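Local coordinates for protein Ral guanine nucleotide dissociation stimulator-like 2 (Mus musculus, PDB 4JGW) that probably acts as a guanine nucleotide exchange factor and associates in vitro with GTP-bound Rap1A and H-Ras as a putative effector, at residues A164-I167 and R168-A172; V387-L391 and G392-K396; M400-A404 and S405-L409. One frame throughout, in Å; residues are numbered along the deposited sequence.

Contact 1 of 3, residues A164-I167 and R168-A172; sequences ADLI and RNLRA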
loop_
_atom_site.group_PDB
_atom_site.type_symbol
_atom_site.label_atom_id
_atom_site.label_comp_id
_atom_site.label_asym_id
_atom_site.label_seq_id
_atom_site.Cartn_x
_atom_site.Cartn_y
_atom_site.Cartn_z
ATOM N N ALA A 164 25.410 2.770 -18.992
ATOM C CA ALA A 164 26.195 1.569 -18.705
ATOM C C ALA A 164 25.769 0.919 -17.390
ATOM O O ALA A 164 25.618 -0.302 -17.314
ATOM C CB ALA A 164 27.682 1.896 -18.683
ATOM N N ASP A 165 25.568 1.746 -16.365
ATOM C CA ASP A 165 25.128 1.275 -15.054
ATOM C C ASP A 165 23.694 0.745 -15.067
ATOM O O ASP A 165 23.363 -0.168 -14.310
ATOM C CB ASP A 165 25.275 2.378 -14.002
ATOM C CG ASP A 165 26.697 2.506 -13.484
ATOM O OD1 ASP A 165 26.952 2.067 -12.342
ATOM O OD2 ASP A 165 27.561 3.034 -14.218
ATOM N N LEU A 166 22.855 1.320 -15.929
ATOM C CA LEU A 166 21.460 0.896 -16.062
ATOM C C LEU A 166 21.351 -0.543 -16.565
ATOM O O LEU A 166 20.584 -1.337 -16.018
ATOM C CB LEU A 166 20.677 1.852 -16.974
ATOM C CG LEU A 166 19.218 1.513 -17.317
ATOM C CD1 LEU A 166 18.327 1.480 -16.077
ATOM C CD2 LEU A 166 18.663 2.485 -18.340
ATOM N N ILE A 167 22.126 -0.867 -17.601
ATOM C CA ILE A 167 22.139 -2.214 -18.178
ATOM C C ILE A 167 22.623 -3.232 -17.145
ATOM O O ILE A 167 22.000 -4.281 -16.967
ATOM C CB ILE A 167 23.007 -2.288 -19.464
ATOM C CG1 ILE A 167 22.578 -1.211 -20.468
ATOM C CG2 ILE A 167 22.915 -3.677 -20.103
ATOM C CD1 ILE A 167 23.662 -0.817 -21.460
ATOM N N ARG A 168 23.718 -2.902 -16.460
ATOM C CA ARG A 168 24.280 -3.740 -15.399
ATOM C C ARG A 168 23.264 -4.009 -14.285
ATOM O O ARG A 168 23.124 -5.145 -13.827
ATOM C CB ARG A 168 25.547 -3.096 -14.826
ATOM C CG ARG A 168 26.185 -3.853 -13.663
ATOM C CD ARG A 168 27.478 -3.192 -13.203
ATOM N NE ARG A 168 27.265 -1.862 -12.629
ATOM C CZ ARG A 168 27.180 -1.603 -11.326
ATOM N NH1 ARG A 168 27.292 -2.581 -10.434
ATOM N NH2 ARG A 168 26.984 -0.358 -10.913
ATOM N N ASN A 169 22.561 -2.958 -13.865
ATOM C CA ASN A 169 21.532 -3.069 -12.832
ATOM C C ASN A 169 20.310 -3.865 -13.291
ATOM O O ASN A 169 19.695 -4.578 -12.496
ATOM C CB ASN A 169 21.120 -1.682 -12.326
ATOM C CG ASN A 169 22.201 -1.013 -11.490
ATOM O OD1 ASN A 169 22.833 -1.646 -10.644
ATOM N ND2 ASN A 169 22.409 0.278 -11.718
ATOM N N LEU A 170 19.970 -3.745 -14.574
ATOM C CA LEU A 170 18.871 -4.509 -15.165
ATOM C C LEU A 170 19.248 -5.972 -15.401
ATOM O O LEU A 170 18.378 -6.846 -15.396
ATOM C CB LEU A 170 18.391 -3.866 -16.473
ATOM C CG LEU A 170 17.549 -2.584 -16.406
ATOM C CD1 LEU A 170 17.512 -1.901 -17.765
ATOM C CD2 LEU A 170 16.134 -2.854 -15.907
ATOM N N ARG A 171 20.540 -6.225 -15.615
ATOM C CA ARG A 171 21.066 -7.584 -15.784
ATOM C C ARG A 171 20.926 -8.408 -14.506
ATOM O O ARG A 171 20.525 -9.575 -14.553
ATOM C CB ARG A 171 22.540 -7.550 -16.206
ATOM C CG ARG A 171 22.787 -7.245 -17.675
ATOM C CD ARG A 171 24.278 -7.111 -17.943
ATOM N NE ARG A 171 24.568 -6.677 -19.309
ATOM C CZ ARG A 171 25.790 -6.442 -19.782
ATOM N NH1 ARG A 171 26.855 -6.594 -19.003
ATOM N NH2 ARG A 171 25.950 -6.051 -21.041
ATOM N N ALA A 172 21.255 -7.789 -13.373
ATOM C CA ALA A 172 21.187 -8.434 -12.059
ATOM C C ALA A 172 19.793 -8.977 -11.742
ATOM O O ALA A 172 19.655 -9.959 -11.010
ATOM C CB ALA A 172 21.642 -7.467 -10.973
#
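D165 and R168, one helical turn apart, are joined by a salt bridge along the outer side of helix 164-172. The two side chains run alongside each other and point the same way. Starting from its CB, which packs 3.7 Å from the backbone O of D165, the R168 chain leaves with CG anti to the backbone N (chi1 177°) and stays extended to CD. A bend at chi3 (65°) then turns the guanidinium back toward D165, nearer the start of helix 164-172. NE comes no closer than 4.0 Å to OD1 of D165. CZ, between NE and the bonded nitrogen, stands 3.8 Å from D165 OD1, and NH2 does the bonding, 2.8 Å from D165 OD1 with an N-H...O angle of 161°. The oxygen lies almost in the guanidinium plane, whereas NH2 meets the carboxylate from above its plane; the two flat groups are nearly perpendicular. OD1 of N169 lies over one guanidinium face, near its rim.

Helix 164-172 belongs to the N-terminal Ras-GEF (REM) region and packs by its buried side on helices 108-128 and 138-151. L166 and L170 lie side by side there, with L166 CG 3.8 Å from CD1 of L170; L166 reaches I119 and L122, and L170 touches L126 and L141. I167, which packs on E145 and L148, carries its CG2 to within 3.5 Å of R171 NE, approaching the guanidinium obliquely. The R171 chain is extended from CG to NE alongside I167, and its NH2 forms a salt bridge with E145. The backbone keeps its i to i+4 hydrogen bonds (N169 N to D165 O, L170 N to L166 O, R171 N to I167 O), with R168 N to A164 O weak.

Contact 2 of 3, residues V387-L391 and G392-K396; sequences VVPYL and GTFLK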
loop_
_atom_site.group_PDB
_atom_site.type_symbol
_atom_site.label_atom_id
_atom_site.label_comp_id
_atom_site.label_asym_id
_atom_site.label_seq_id
_atom_site.Cartn_x
_atom_site.Cartn_y
_atom_site.Cartn_z
ATOM N N VAL A 387 5.005 4.826 12.091
ATOM C CA VAL A 387 3.566 4.646 11.861
ATOM C C VAL A 387 3.295 3.357 11.074
ATOM O O VAL A 387 4.092 2.964 10.222
ATOM C CB VAL A 387 2.924 5.885 11.150
ATOM C CG1 VAL A 387 3.386 6.003 9.695
ATOM C CG2 VAL A 387 1.399 5.845 11.239
ATOM N N VAL A 388 2.186 2.692 11.392
ATOM C CA VAL A 388 1.687 1.570 10.594
ATOM C C VAL A 388 0.180 1.738 10.411
ATOM O O VAL A 388 -0.582 1.599 11.369
ATOM C CB VAL A 388 1.973 0.181 11.236
ATOM C CG1 VAL A 388 1.502 -0.939 10.311
ATOM C CG2 VAL A 388 3.446 0.004 11.559
ATOM N N PRO A 389 -0.258 2.049 9.179
ATOM C CA PRO A 389 -1.687 2.210 8.940
ATOM C C PRO A 389 -2.405 0.869 8.832
ATOM O O PRO A 389 -1.780 -0.151 8.519
ATOM C CB PRO A 389 -1.731 2.932 7.592
ATOM C CG PRO A 389 -0.511 2.487 6.895
ATOM C CD PRO A 389 0.532 2.272 7.955
ATOM N N TYR A 390 -3.704 0.878 9.108
ATOM C CA TYR A 390 -4.564 -0.244 8.765
ATOM C C TYR A 390 -4.780 -0.196 7.257
ATOM O O TYR A 390 -5.368 0.751 6.731
ATOM C CB TYR A 390 -5.895 -0.175 9.529
ATOM C CG TYR A 390 -6.946 -1.153 9.036
ATOM C CD1 TYR A 390 -6.680 -2.521 8.964
ATOM C CD2 TYR A 390 -8.208 -0.707 8.643
ATOM C CE1 TYR A 390 -7.640 -3.419 8.504
ATOM C CE2 TYR A 390 -9.176 -1.598 8.188
ATOM C CZ TYR A 390 -8.884 -2.951 8.122
ATOM O OH TYR A 390 -9.837 -3.840 7.678
ATOM N N LEU A 391 -4.275 -1.218 6.571
ATOM C CA LEU A 391 -4.259 -1.250 5.110
ATOM C C LEU A 391 -5.656 -1.366 4.492
ATOM O O LEU A 391 -5.893 -0.870 3.388
ATOM C CB LEU A 391 -3.348 -2.379 4.613
ATOM C CG LEU A 391 -2.996 -2.450 3.122
ATOM C CD1 LEU A 391 -2.368 -1.150 2.617
ATOM C CD2 LEU A 391 -2.075 -3.626 2.859
ATOM N N GLY A 392 -6.572 -2.006 5.217
ATOM C CA GLY A 392 -7.939 -2.247 4.744
ATOM C C GLY A 392 -8.674 -1.023 4.228
ATOM O O GLY A 392 -9.462 -1.121 3.288
ATOM N N THR A 393 -8.412 0.126 4.844
ATOM C CA THR A 393 -9.010 1.396 4.432
ATOM C C THR A 393 -8.501 1.844 3.057
ATOM O O THR A 393 -9.262 2.391 2.257
ATOM C CB THR A 393 -8.753 2.502 5.477
ATOM O OG1 THR A 393 -8.948 1.972 6.795
ATOM C CG2 THR A 393 -9.702 3.680 5.268
ATOM N N PHE A 394 -7.217 1.609 2.791
ATOM C CA PHE A 394 -6.620 1.914 1.493
ATOM C C PHE A 394 -7.084 0.925 0.427
ATOM O O PHE A 394 -7.284 1.299 -0.730
ATOM C CB PHE A 394 -5.090 1.924 1.584
ATOM C CG PHE A 394 -4.538 3.085 2.362
ATOM C CD1 PHE A 394 -4.359 2.995 3.739
ATOM C CD2 PHE A 394 -4.205 4.273 1.719
ATOM C CE1 PHE A 394 -3.857 4.070 4.462
ATOM C CE2 PHE A 394 -3.701 5.354 2.434
ATOM C CZ PHE A 394 -3.525 5.251 3.808
ATOM N N LEU A 395 -7.254 -0.334 0.825
ATOM C CA LEU A 395 -7.762 -1.363 -0.078
ATOM C C LEU A 395 -9.208 -1.072 -0.486
ATOM O O LEU A 395 -9.587 -1.296 -1.635
ATOM C CB LEU A 395 -7.641 -2.757 0.547
ATOM C CG LEU A 395 -6.235 -3.265 0.889
ATOM C CD1 LEU A 395 -6.316 -4.561 1.676
ATOM C CD2 LEU A 395 -5.373 -3.447 -0.357
ATOM N N LYS A 396 -9.991 -0.546 0.455
ATOM C CA LYS A 396 -11.387 -0.193 0.208
ATOM C C LYS A 396 -11.516 1.017 -0.723
ATOM O O LYS A 396 -12.293 0.985 -1.681
ATOM C CB LYS A 396 -12.127 0.077 1.523
ATOM C CG LYS A 396 -13.599 -0.299 1.471
ATOM C CD LYS A 396 -14.489 0.753 2.116
ATOM C CE LYS A 396 -15.963 0.412 1.900
ATOM N NZ LYS A 396 -16.843 1.608 1.971
#
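The loop entering helix 392-404 packs on that helix's first turn; as in related Ras-GEFs, the helix is probably the first arm of the helical hairpin of the CDC25-homology domain, with helix 416-436 as the second. G392 CA sits over one face of the Y390 ring, 3.8 Å from the ring centroid and 22° off its normal, a CH-pi contact. The backbone N of G392 also lies above the ring centre. The ring gets there with CG anti to the backbone N (chi1 169°), and it meets F253 and Y311 as well. The side chain of T393 crosses that of Y390 at about a right angle, bringing OG1 3.3 Å from Y390 CD2.

The peptide oxygen of L391 takes a hydrogen bond from L395 N at 3.0 Å, lying in the carbonyl plane, and a weak one from F394 N. The side chains of L391 and L395 cross at a slant, CG to CG 4.0 Å, and continue onto helix 244-264 at T249 and V246. F394 turns the edge of its ring to Y390 O, while its CE1 lies 4.0 Å from P389 CB.

The side-chain contacts are largely apolar and aromatic. Because G392 has no side chain, its backbone can cover one face of the tyrosine closely, and dispersion with the weakly polar CH-pi contact probably holds the ring there.

Contact 3 of 3, residues M400-A404 and S405-L409; sequences MLDAA and SKDEL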
loop_
_atom_site.group_PDB
_atom_site.type_symbol
_atom_site.label_atom_id
_atom_site.label_comp_id
_atom_site.label_asym_id
_atom_site.label_seq_id
_atom_site.Cartn_x
_atom_site.Cartn_y
_atom_site.Cartn_z
ATOM N N MET A 400 -13.323 1.172 -4.330
ATOM C CA MET A 400 -14.312 2.210 -4.670
ATOM C C MET A 400 -13.941 2.910 -5.971
ATOM O O MET A 400 -14.775 3.059 -6.865
ATOM C CB MET A 400 -14.429 3.278 -3.573
ATOM C CG MET A 400 -15.045 2.864 -2.240
ATOM S SD MET A 400 -16.422 1.703 -2.312
ATOM C CE MET A 400 -15.548 0.231 -1.788
ATOM N N LEU A 401 -12.682 3.337 -6.059
ATOM C CA LEU A 401 -12.176 4.087 -7.206
ATOM C C LEU A 401 -12.198 3.258 -8.489
ATOM O O LEU A 401 -12.555 3.764 -9.555
ATOM C CB LEU A 401 -10.760 4.597 -6.913
ATOM C CG LEU A 401 -10.045 5.508 -7.913
ATOM C CD1 LEU A 401 -10.798 6.823 -8.133
ATOM C CD2 LEU A 401 -8.636 5.776 -7.417
ATOM N N ASP A 402 -11.820 1.985 -8.372
ATOM C CA ASP A 402 -11.833 1.061 -9.504
ATOM C C ASP A 402 -13.250 0.833 -10.041
ATOM O O ASP A 402 -13.454 0.768 -11.253
ATOM C CB ASP A 402 -11.181 -0.272 -9.125
ATOM C CG ASP A 402 -11.127 -1.251 -10.285
ATOM O OD1 ASP A 402 -10.677 -0.860 -11.383
ATOM O OD2 ASP A 402 -11.533 -2.417 -10.095
ATOM N N ALA A 403 -14.216 0.716 -9.132
ATOM C CA ALA A 403 -15.624 0.554 -9.502
ATOM C C ALA A 403 -16.214 1.828 -10.112
ATOM O O ALA A 403 -17.035 1.762 -11.029
ATOM C CB ALA A 403 -16.444 0.113 -8.295
ATOM N N ALA A 404 -15.781 2.980 -9.606
ATOM C CA ALA A 404 -16.328 4.271 -10.022
ATOM C C ALA A 404 -15.786 4.768 -11.363
ATOM O O ALA A 404 -16.491 5.454 -12.104
ATOM C CB ALA A 404 -16.101 5.320 -8.936
ATOM N N SER A 405 -14.538 4.420 -11.668
ATOM C CA SER A 405 -13.860 4.936 -12.854
ATOM C C SER A 405 -13.650 3.864 -13.919
ATOM O O SER A 405 -13.326 2.717 -13.606
ATOM C CB SER A 405 -12.519 5.564 -12.471
ATOM O OG SER A 405 -12.688 6.569 -11.487
ATOM N N LYS A 406 -13.831 4.260 -15.176
ATOM C CA LYS A 406 -13.672 3.359 -16.316
ATOM C C LYS A 406 -12.198 3.168 -16.659
ATOM O O LYS A 406 -11.411 4.114 -16.581
ATOM C CB LYS A 406 -14.425 3.904 -17.536
ATOM C CG LYS A 406 -15.926 4.077 -17.326
ATOM C CD LYS A 406 -16.573 4.826 -18.483
ATOM C CE LYS A 406 -18.081 4.920 -18.294
ATOM N NZ LYS A 406 -18.741 5.667 -19.399
ATOM N N ASP A 407 -11.836 1.942 -17.030
ATOM C CA ASP A 407 -10.479 1.626 -17.466
ATOM C C ASP A 407 -10.174 2.300 -18.800
ATOM O O ASP A 407 -9.156 2.979 -18.949
ATOM C CB ASP A 407 -10.291 0.111 -17.595
ATOM C CG ASP A 407 -10.200 -0.592 -16.249
ATOM O OD1 ASP A 407 -9.940 0.077 -15.224
ATOM O OD2 ASP A 407 -10.382 -1.828 -16.220
ATOM N N GLU A 408 -11.070 2.101 -19.761
ATOM C CA GLU A 408 -10.940 2.686 -21.087
ATOM C C GLU A 408 -12.161 3.535 -21.411
ATOM O O GLU A 408 -13.257 3.285 -20.902
ATOM C CB GLU A 408 -10.768 1.590 -22.143
ATOM C CG GLU A 408 -9.460 0.802 -22.039
ATOM C CD GLU A 408 -9.442 -0.451 -22.909
ATOM O OE1 GLU A 408 -10.288 -0.572 -23.822
ATOM O OE2 GLU A 408 -8.574 -1.318 -22.682
ATOM N N LEU A 409 -11.962 4.549 -22.246
ATOM C CA LEU A 409 -13.070 5.328 -22.784
ATOM C C LEU A 409 -13.645 4.594 -23.996
ATOM O O LEU A 409 -13.040 3.636 -24.488
ATOM C CB LEU A 409 -12.612 6.741 -23.166
ATOM C CG LEU A 409 -12.047 7.666 -22.080
ATOM C CD1 LEU A 409 -11.535 8.957 -22.705
ATOM C CD2 LEU A 409 -13.078 7.971 -20.992
#
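L401 O accepts the backbone N-H of S405 at 3.0 Å, an i to i+4 hydrogen bond with an N-H...O angle of 141° that spans the C-terminal end of helix 392-404, where S405 is the first residue to leave helical angles. The hydroxyl of S405 adds a second, weak bond to the same carbonyl, OG lying 3.4 Å from L401 O. The side chain is set for this by chi1 of -56°, which places OG beside its own backbone N and anti to the carbonyl carbon, and both donors thus converge on one oxygen. CD1 of L401 approaches OG of S405 at 3.9 Å; the leucine otherwise packs on K421, E422 and I425 of helix 416-436.

This is the turn of the Ras-GEF domain between the two arms of its probable helical hairpin, where the loop leads to strand 414-415 and on to helix 416-436. Past S405 the chain runs on in an extended course through K406, and the carboxylate of D407 reaches back toward the helix end. Here two carboxylates come close: OD1 of D402 and OD1 of D407 are 4.0 Å apart, with their planes inclined by 26° and the side chains crossing at an oblique angle. For D402, CG lies anti to the backbone N, which carries its carboxylate toward the loop. K406 O and the backbone of D407 are both hydrogen-bonded to N415.

NZ of K418 forms salt bridges with both OD1 atoms and a hydrogen bond with S405 O, joining the helix end, the loop carbonyl and the D407 carboxylate, while R419 NH2 makes a further salt bridge to D407. The proximity of two acidic groups would by itself be unfavourable, but these two bases probably offset it and help keep both aspartates ionised at this surface site.

Overall arrangement
Along the chain the order is contact 1, contact 2, contact 3. Contact 1 lies in the N-terminal Ras-GEF region on helix 164-172, its centre about 35 Å from that of contact 2 and about 36 Å from that of contact 3, and it touches neither. Contacts 2 and 3, with centres about 21 Å apart, mark the two ends of helix 392-404, probably the first arm of the Ras-GEF hairpin. Both also lean on helix 416-436. Contact 2 lies near the centre of the chain, contact 3 at the surface by strand 414-415. That strand pairs with strand 46-54, which links the catalytic region to the N-terminal part.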